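Putative major capsid protein (Cafeteriavirus-dependent mavirus, PDB 6G44) probably forms the outer protein shell of the virophage, its double jelly-roll subunits assembling as trimers into capsomers of the capsid. Local coordinates at residues P102-I107 / V202-V207; G97-P102 / K237-I242. One frame throughout, in Å; residues are numbered along the deposited sequence.

Contact 1: residues P102-I107 / V202-V207; sequences PVNRSI and VDEALV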
ATOM      1  N   PRO C 102     -13.720  -1.243  18.278  1.00 10.10           N
ATOM      2  CA  PRO C 102     -14.473  -0.929  19.524  1.00 10.09           C
ATOM      3  C   PRO C 102     -15.647  -1.849  19.802  1.00 10.50           C
ATOM      4  O   PRO C 102     -16.022  -2.010  20.974  1.00 12.10           O
ATOM      5  CB  PRO C 102     -14.937   0.505  19.299  1.00 10.42           C
ATOM      6  CG  PRO C 102     -15.024   0.627  17.808  1.00 10.29           C
ATOM      7  CD  PRO C 102     -13.858  -0.169  17.279  1.00 10.12           C
ATOM      8  N   VAL C 103     -16.230  -2.447  18.776  1.00 10.27           N
ATOM      9  CA  VAL C 103     -17.318  -3.408  18.995  1.00 10.85           C
ATOM     10  C   VAL C 103     -16.767  -4.672  19.597  1.00 10.83           C
ATOM     11  O   VAL C 103     -17.247  -5.119  20.643  1.00 11.12           O
ATOM     12  CB  VAL C 103     -18.148  -3.670  17.734  1.00 10.79           C
ATOM     13  CG1 VAL C 103     -19.128  -4.834  17.913  1.00 11.99           C
ATOM     14  CG2 VAL C 103     -18.854  -2.394  17.313  1.00 11.81           C
ATOM     15  N   ASN C 104     -15.763  -5.288  18.983  1.00 10.16           N
ATOM     16  CA  ASN C 104     -15.241  -6.545  19.540  1.00 10.32           C
ATOM     17  C   ASN C 104     -14.518  -6.347  20.886  1.00 10.60           C
ATOM     18  O   ASN C 104     -14.562  -7.245  21.745  1.00 10.65           O
ATOM     19  CB  ASN C 104     -14.396  -7.294  18.501  1.00 10.72           C
ATOM     20  CG  ASN C 104     -15.254  -7.893  17.425  1.00 10.89           C
ATOM     21  OD1 ASN C 104     -15.868  -8.935  17.631  1.00 11.20           O
ATOM     22  ND2 ASN C 104     -15.291  -7.244  16.239  1.00 11.17           N
ATOM     23  N   ARG C 105     -13.916  -5.178  21.099  1.00 10.63           N
ATOM     24  CA  ARG C 105     -13.331  -4.841  22.409  1.00 11.53           C
ATOM     25  C   ARG C 105     -14.356  -4.851  23.533  1.00 11.40           C
ATOM     26  O   ARG C 105     -13.991  -5.054  24.693  1.00 12.71           O
ATOM     27  CB  ARG C 105     -12.694  -3.455  22.401  1.00 12.34           C
ATOM     28  CG  ARG C 105     -11.284  -3.397  21.857  1.00 13.31           C
ATOM     29  CD  ARG C 105     -10.667  -2.004  22.040  1.00 14.55           C
ATOM     30  NE  ARG C 105     -10.721  -1.486  23.404  1.00 15.89           N
ATOM     31  CZ  ARG C 105      -9.777  -1.647  24.345  1.00 17.53           C
ATOM     32  NH1 ARG C 105      -9.942  -1.092  25.561  1.00 19.79           N
ATOM     33  NH2 ARG C 105      -8.676  -2.356  24.096  1.00 18.16           N
ATOM     34  N   SER C 106     -15.605  -4.601  23.163  1.00 11.12           N
ATOM     35  CA  SER C 106     -16.718  -4.470  24.122  1.00 11.62           C
ATOM     36  C   SER C 106     -17.423  -5.798  24.396  1.00 12.12           C
ATOM     37  O   SER C 106     -18.458  -5.786  25.083  1.00 13.19           O
ATOM     38  CB  SER C 106     -17.715  -3.462  23.581  1.00 11.81           C
ATOM     39  OG  SER C 106     -17.150  -2.162  23.539  1.00 11.61           O
ATOM     40  N   ILE C 107     -16.938  -6.927  23.884  1.00 11.20           N
ATOM     41  CA  ILE C 107     -17.633  -8.201  24.054  1.00 11.47           C
ATOM     42  C   ILE C 107     -16.665  -9.239  24.611  1.00 11.51           C
ATOM     43  O   ILE C 107     -15.936  -9.894  23.873  1.00 12.06           O
ATOM     44  CB  ILE C 107     -18.273  -8.699  22.742  1.00 11.62           C
ATOM     45  CG1 ILE C 107     -19.195  -7.671  22.099  1.00 12.14           C
ATOM     46  CG2 ILE C 107     -18.994 -10.022  22.990  1.00 12.30           C
ATOM     47  CD1 ILE C 107     -19.510  -7.938  20.629  1.00 12.86           C
ATOM     48  N   VAL C 202     -21.288   2.721  14.586  1.00 12.21           N
ATOM     49  CA  VAL C 202     -20.196   1.816  14.114  1.00 12.93           C
ATOM     50  C   VAL C 202     -20.801   0.501  13.665  1.00 12.83           C
ATOM     51  O   VAL C 202     -21.591  -0.100  14.423  1.00 12.47           O
ATOM     52  CB  VAL C 202     -19.168   1.535  15.225  1.00 14.27           C
ATOM     53  CG1 VAL C 202     -18.134   0.497  14.790  1.00 15.00           C
ATOM     54  CG2 VAL C 202     -18.509   2.835  15.652  1.00 15.85           C
ATOM     55  N   ASP C 203     -20.411   0.023  12.479  1.00 12.18           N
ATOM     56  CA  ASP C 203     -20.874  -1.257  11.892  1.00 12.97           C
ATOM     57  C   ASP C 203     -19.610  -2.118  11.736  1.00 12.92           C
ATOM     58  O   ASP C 203     -18.808  -1.856  10.823  1.00 13.95           O
ATOM     59  CB  ASP C 203     -21.563  -0.973  10.541  1.00 14.13           C
ATOM     60  CG  ASP C 203     -22.117  -2.205   9.838  1.00 15.63           C
ATOM     61  OD1 ASP C 203     -21.645  -3.319  10.095  1.00 16.43           O
ATOM     62  OD2 ASP C 203     -23.043  -2.045   8.969  1.00 17.97           O
ATOM     63  N   GLU C 204     -19.447  -3.119  12.586  1.00 11.28           N
ATOM     64  CA  GLU C 204     -18.211  -3.920  12.700  1.00 11.15           C
ATOM     65  C   GLU C 204     -18.546  -5.422  12.639  1.00 10.83           C
ATOM     66  O   GLU C 204     -19.538  -5.874  13.230  1.00 11.26           O
ATOM     67  CB  GLU C 204     -17.527  -3.561  14.028  1.00 11.94           C
ATOM     68  CG  GLU C 204     -16.221  -4.281  14.322  1.00 11.55           C
ATOM     69  CD  GLU C 204     -15.440  -3.661  15.471  1.00 11.31           C
ATOM     70  OE1 GLU C 204     -15.393  -2.409  15.551  1.00 12.87           O
ATOM     71  OE2 GLU C 204     -14.877  -4.433  16.292  1.00 11.73           O
ATOM     72  N   ALA C 205     -17.763  -6.211  11.900  1.00 10.27           N
ATOM     73  CA  ALA C 205     -17.946  -7.648  11.845  1.00 10.72           C
ATOM     74  C   ALA C 205     -17.751  -8.259  13.230  1.00 10.93           C
ATOM     75  O   ALA C 205     -16.796  -7.894  13.941  1.00 10.93           O
ATOM     76  CB  ALA C 205     -16.968  -8.268  10.861  1.00 11.31           C
ATOM     77  N   LEU C 206     -18.630  -9.183  13.619  1.00 10.76           N
ATOM     78  CA  LEU C 206     -18.440  -9.916  14.870  1.00 11.46           C
ATOM     79  C   LEU C 206     -17.345 -10.961  14.731  1.00 11.17           C
ATOM     80  O   LEU C 206     -17.427 -11.791  13.820  1.00 11.33           O
ATOM     81  CB  LEU C 206     -19.743 -10.617  15.252  1.00 11.98           C
ATOM     82  CG  LEU C 206     -19.724 -11.454  16.530  1.00 12.26           C
ATOM     83  CD1 LEU C 206     -19.308 -10.675  17.756  1.00 12.97           C
ATOM     84  CD2 LEU C 206     -21.111 -12.071  16.740  1.00 13.15           C
ATOM     85  N   VAL C 207     -16.360 -10.950  15.651  1.00 11.49           N
ATOM     86  CA  VAL C 207     -15.277 -11.927  15.692  1.00 12.13           C
ATOM     87  C   VAL C 207     -15.599 -12.953  16.768  1.00 12.60           C
ATOM     88  O   VAL C 207     -15.254 -12.794  17.948  1.00 13.27           O
ATOM     89  CB  VAL C 207     -13.935 -11.218  15.960  1.00 12.47           C
ATOM     90  CG1 VAL C 207     -12.777 -12.192  16.076  1.00 12.98           C
ATOM     91  CG2 VAL C 207     -13.690 -10.208  14.847  1.00 12.84           C
TER
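The CA atoms of Val103 and Glu204 come within 6.4 Å and those of Asn104 and Leu206 within 6.6 Å, the short helix about 102-105 and the end of strand 195-205 being joined by side-chain-to-main-chain bonds, with no backbone-to-backbone hydrogen bond. Glu204 reaches across with its CG swung opposite the main-chain N (chi1 -180°), which carries the extended chain out to the helix. Glu204 OE2 accepts from Asn104 N at 3.0 Å, met from above the carboxylate plane, and from Asn104 ND2 at 2.8 Å on its anti lone pair. Glu204 OE1 takes a weak bond from Val103 N and shares a hydrogen bond with Ser143 OG. The buried carboxylate thus receives main-chain N-H groups at the start of the short, weakly bonded helix, and ties a connection of the N-terminal jelly roll to its sheet. The Asn104 amide, turned 34° from the carboxylate, also spans the strand's last residue and the chain just after it. Asn104 ND2 gives a bond to Ala205 O (2.8 Å) in the amide plane, and Asn104 OD1 accepts from Val207 N (2.9 Å). Apolar contacts flank this network: Val103 CG2 meets Val202 CG1 at 3.9 Å, and the Ile107 and Leu206 side chains cross at about a right angle, their CD1 atoms 4.0 Å apart.

Contact 2: residues G97-P102 / K237-I242; sequences GLKSFP and KPENMI
Met241 O is gripped by the backbone of the 97-102 segment: Lys99 N donates to it at 2.9 Å, while Leu98 CA makes a CH...O contact with the same oxygen at 3.2 Å. The Leu98 side chain closes over it too, its CD2 lying 3.4 Å from Met241 O. A second bond runs from the far end of Lys99. Its chain, extended beyond CG, passes alongside the backbone of 239-242 and brings Lys99 NZ to Glu239 O at 2.8 Å, with the donor tilted 22° from the carbonyl plane. The ammonium group also reaches Lys347 O, so it is held by main-chain oxygens from two parts of the chain; the nearby carboxylate of Glu239 may favour its positive charge, although Lys99 NZ and Glu239 OE2 are not in contact. On the way Lys99 CE passes 3.3 Å from Ile242 O, a buried oxygen that finds no hydrogen-bond partner.

Apolar groups fill in around these bonds. Leu98 CD2 meets Ile242 CD1 at 3.8 Å, the two side chains crossing although they diverge from the backbone pair. Pro102 lays its CB 4.3 Å from Met241 CB, and the Met241 side chain continues toward Phe79 and Ile261 of neighbouring strands. Leu98 and Ile242 form an antiparallel non-hydrogen-bonded pair just where helix 238-241 gives way to strand 242-244. With strand 96-98 this makes a small two-stranded antiparallel ribbon, a short pairing of segments far apart in the chain, packed against the larger sheet of a jelly-roll domain in this double jelly-roll capsid protein.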
ATOM      1  N   GLY C  97     -11.778  10.114  19.496  1.00 11.09           N
ATOM      2  CA  GLY C  97     -12.199   9.087  18.566  1.00 10.71           C
ATOM      3  C   GLY C  97     -12.572   7.838  19.283  1.00 10.67           C
ATOM      4  O   GLY C  97     -12.988   7.864  20.458  1.00 10.70           O
ATOM      5  N   LEU C  98     -12.388   6.707  18.606  1.00 10.09           N
ATOM      6  CA  LEU C  98     -12.651   5.404  19.172  1.00 10.14           C
ATOM      7  C   LEU C  98     -11.388   4.552  19.260  1.00 10.28           C
ATOM      8  O   LEU C  98     -10.451   4.736  18.463  1.00  9.94           O
ATOM      9  CB  LEU C  98     -13.737   4.671  18.372  1.00 10.60           C
ATOM     10  CG  LEU C  98     -15.083   5.376  18.255  1.00 10.83           C
ATOM     11  CD1 LEU C  98     -16.032   4.623  17.346  1.00 11.38           C
ATOM     12  CD2 LEU C  98     -15.735   5.603  19.612  1.00 10.69           C
ATOM     13  N   LYS C  99     -11.373   3.633  20.221  1.00 10.15           N
ATOM     14  CA  LYS C  99     -10.311   2.629  20.322  1.00 10.33           C
ATOM     15  C   LYS C  99     -10.398   1.663  19.148  1.00 10.33           C
ATOM     16  O   LYS C  99     -11.419   1.623  18.450  1.00 11.75           O
ATOM     17  CB  LYS C  99     -10.362   1.921  21.681  1.00 11.01           C
ATOM     18  CG  LYS C  99     -10.038   2.874  22.832  1.00 11.70           C
ATOM     19  CD  LYS C  99      -9.906   2.152  24.150  1.00 11.70           C
ATOM     20  CE  LYS C  99      -9.533   3.100  25.273  1.00 12.29           C
ATOM     21  NZ  LYS C  99      -9.323   2.355  26.532  1.00 12.74           N
ATOM     22  N   SER C 100      -9.313   0.923  18.894  1.00 10.28           N
ATOM     23  CA  SER C 100      -9.264  -0.066  17.812  0.50  9.80           C
ATOM     24  C   SER C 100     -10.325  -1.157  18.010  1.00 10.21           C
ATOM     25  O   SER C 100     -10.395  -1.741  19.080  1.00 11.07           O
ATOM     26  CB  SER C 100      -7.862  -0.692  17.769  0.50  9.36           C
ATOM     27  OG  SER C 100      -6.863   0.324  17.647  0.50  8.55           O
ATOM     28  N   PHE C 101     -11.104  -1.448  16.987  1.00 10.08           N
ATOM     29  CA  PHE C 101     -12.103  -2.544  17.022  1.00  9.81           C
ATOM     30  C   PHE C 101     -13.048  -2.390  18.222  1.00  9.96           C
ATOM     31  O   PHE C 101     -13.141  -3.283  19.069  1.00 10.62           O
ATOM     32  CB  PHE C 101     -11.443  -3.932  16.976  1.00 10.10           C
ATOM     33  CG  PHE C 101     -10.421  -4.035  15.880  1.00 10.25           C
ATOM     34  CD1 PHE C 101     -10.842  -4.275  14.604  1.00 10.62           C
ATOM     35  CD2 PHE C 101      -9.080  -3.779  16.118  1.00 10.29           C
ATOM     36  CE1 PHE C 101      -9.960  -4.286  13.554  1.00 10.72           C
ATOM     37  CE2 PHE C 101      -8.175  -3.768  15.056  1.00 11.23           C
ATOM     38  CZ  PHE C 101      -8.621  -4.019  13.776  1.00 11.21           C
ATOM     39  N   PRO C 102     -13.720  -1.243  18.278  1.00 10.10           N
ATOM     40  CA  PRO C 102     -14.473  -0.929  19.524  1.00 10.09           C
ATOM     41  C   PRO C 102     -15.647  -1.849  19.802  1.00 10.50           C
ATOM     42  O   PRO C 102     -16.022  -2.010  20.974  1.00 12.10           O
ATOM     43  CB  PRO C 102     -14.937   0.505  19.299  1.00 10.42           C
ATOM     44  CG  PRO C 102     -15.024   0.627  17.808  1.00 10.29           C
ATOM     45  CD  PRO C 102     -13.858  -0.169  17.279  1.00 10.12           C
ATOM     46  N   LYS C 237     -18.909   0.067  26.971  1.00 15.94           N
ATOM     47  CA  LYS C 237     -18.675   1.087  27.972  1.00 17.32           C
ATOM     48  C   LYS C 237     -17.496   1.921  27.559  1.00 16.06           C
ATOM     49  O   LYS C 237     -16.731   1.519  26.693  1.00 14.36           O
ATOM     50  CB  LYS C 237     -18.441   0.443  29.322  1.00 19.59           C
ATOM     51  CG  LYS C 237     -17.186  -0.366  29.477  1.00 21.19           C
ATOM     52  CD  LYS C 237     -17.280  -1.180  30.754  1.00 24.94           C
ATOM     53  CE  LYS C 237     -15.940  -1.786  31.087  1.00 27.82           C
ATOM     54  NZ  LYS C 237     -16.081  -2.782  32.183  1.00 31.80           N
ATOM     55  N   PRO C 238     -17.337   3.104  28.156  1.00 15.04           N
ATOM     56  CA  PRO C 238     -16.351   4.053  27.673  1.00 14.61           C
ATOM     57  C   PRO C 238     -14.925   3.507  27.612  1.00 14.55           C
ATOM     58  O   PRO C 238     -14.221   3.755  26.615  1.00 13.04           O
ATOM     59  CB  PRO C 238     -16.494   5.207  28.663  1.00 15.24           C
ATOM     60  CG  PRO C 238     -17.916   5.166  29.042  1.00 16.00           C
ATOM     61  CD  PRO C 238     -18.168   3.710  29.219  1.00 15.53           C
ATOM     62  N   GLU C 239     -14.480   2.749  28.601  1.00 14.27           N
ATOM     63  CA  GLU C 239     -13.112   2.224  28.568  1.00 15.29           C
ATOM     64  C   GLU C 239     -12.868   1.251  27.414  1.00 14.22           C
ATOM     65  O   GLU C 239     -11.741   1.045  27.009  1.00 14.70           O
ATOM     66  CB  GLU C 239     -12.779   1.533  29.904  1.00 18.24           C
ATOM     67  CG  GLU C 239     -11.344   1.096  30.030  1.00 21.90           C
ATOM     68  CD  GLU C 239     -10.887   0.858  31.454  1.00 26.13           C
ATOM     69  OE1 GLU C 239     -11.742   0.800  32.372  1.00 30.01           O
ATOM     70  OE2 GLU C 239      -9.654   0.703  31.642  1.00 28.97           O
ATOM     71  N   ASN C 240     -13.911   0.593  26.935  1.00 12.95           N
ATOM     72  CA  ASN C 240     -13.776  -0.290  25.791  1.00 12.89           C
ATOM     73  C   ASN C 240     -13.837   0.404  24.452  1.00 12.97           C
ATOM     74  O   ASN C 240     -13.183  -0.057  23.510  1.00 14.12           O
ATOM     75  CB  ASN C 240     -14.768  -1.435  25.893  1.00 13.03           C
ATOM     76  CG  ASN C 240     -14.385  -2.407  26.987  1.00 13.65           C
ATOM     77  OD1 ASN C 240     -13.215  -2.520  27.348  1.00 14.83           O
ATOM     78  ND2 ASN C 240     -15.366  -3.124  27.514  1.00 13.64           N
ATOM     79  N   MET C 241     -14.545   1.505  24.358  1.00 11.95           N
ATOM     80  CA  MET C 241     -14.853   2.152  23.064  1.00 12.45           C
ATOM     81  C   MET C 241     -14.162   3.478  22.806  1.00 12.00           C
ATOM     82  O   MET C 241     -13.832   3.749  21.675  1.00 12.32           O
ATOM     83  CB  MET C 241     -16.366   2.374  22.905  1.00 12.39           C
ATOM     84  CG  MET C 241     -17.167   1.102  22.966  1.00 12.97           C
ATOM     85  SD  MET C 241     -18.873   1.319  22.465  1.00 14.23           S
ATOM     86  CE  MET C 241     -19.444   2.474  23.689  1.00 13.19           C
ATOM     87  N   ILE C 242     -14.052   4.351  23.810  1.00 11.38           N
ATOM     88  CA  ILE C 242     -13.731   5.742  23.631  1.00 11.73           C
ATOM     89  C   ILE C 242     -12.244   6.019  23.812  1.00 11.47           C
ATOM     90  O   ILE C 242     -11.627   5.606  24.776  1.00 11.72           O
ATOM     91  CB  ILE C 242     -14.565   6.605  24.630  1.00 12.64           C
ATOM     92  CG1 ILE C 242     -16.071   6.324  24.438  1.00 13.01           C
ATOM     93  CG2 ILE C 242     -14.239   8.092  24.508  1.00 13.01           C
ATOM     94  CD1 ILE C 242     -16.654   6.804  23.116  1.00 14.01           C
TER

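How the contacts relate
The two contacts have centres about 10 Å apart and share Pro102, where the loop after strand 96-98 runs into helix 102-105. Along the chain the order is 97-102, 102-107, 202-207, 237-242, so contact 1 is nested inside the loop that contact 2 closes. Arg105 joins them directly: Arg105 NE probably bonds to Asn240 O at 2.8 Å and Arg105 NH1 to Glu239 O. One continuous piece, 97-107, is thus fastened on one flank to strand 195-205 of the large antiparallel sheet and on another to helix 238-241, both in the N-terminal half of the capsid subunit, while Arg105 also reaches Asp351, further along the chain, through a salt bridge from its NH2.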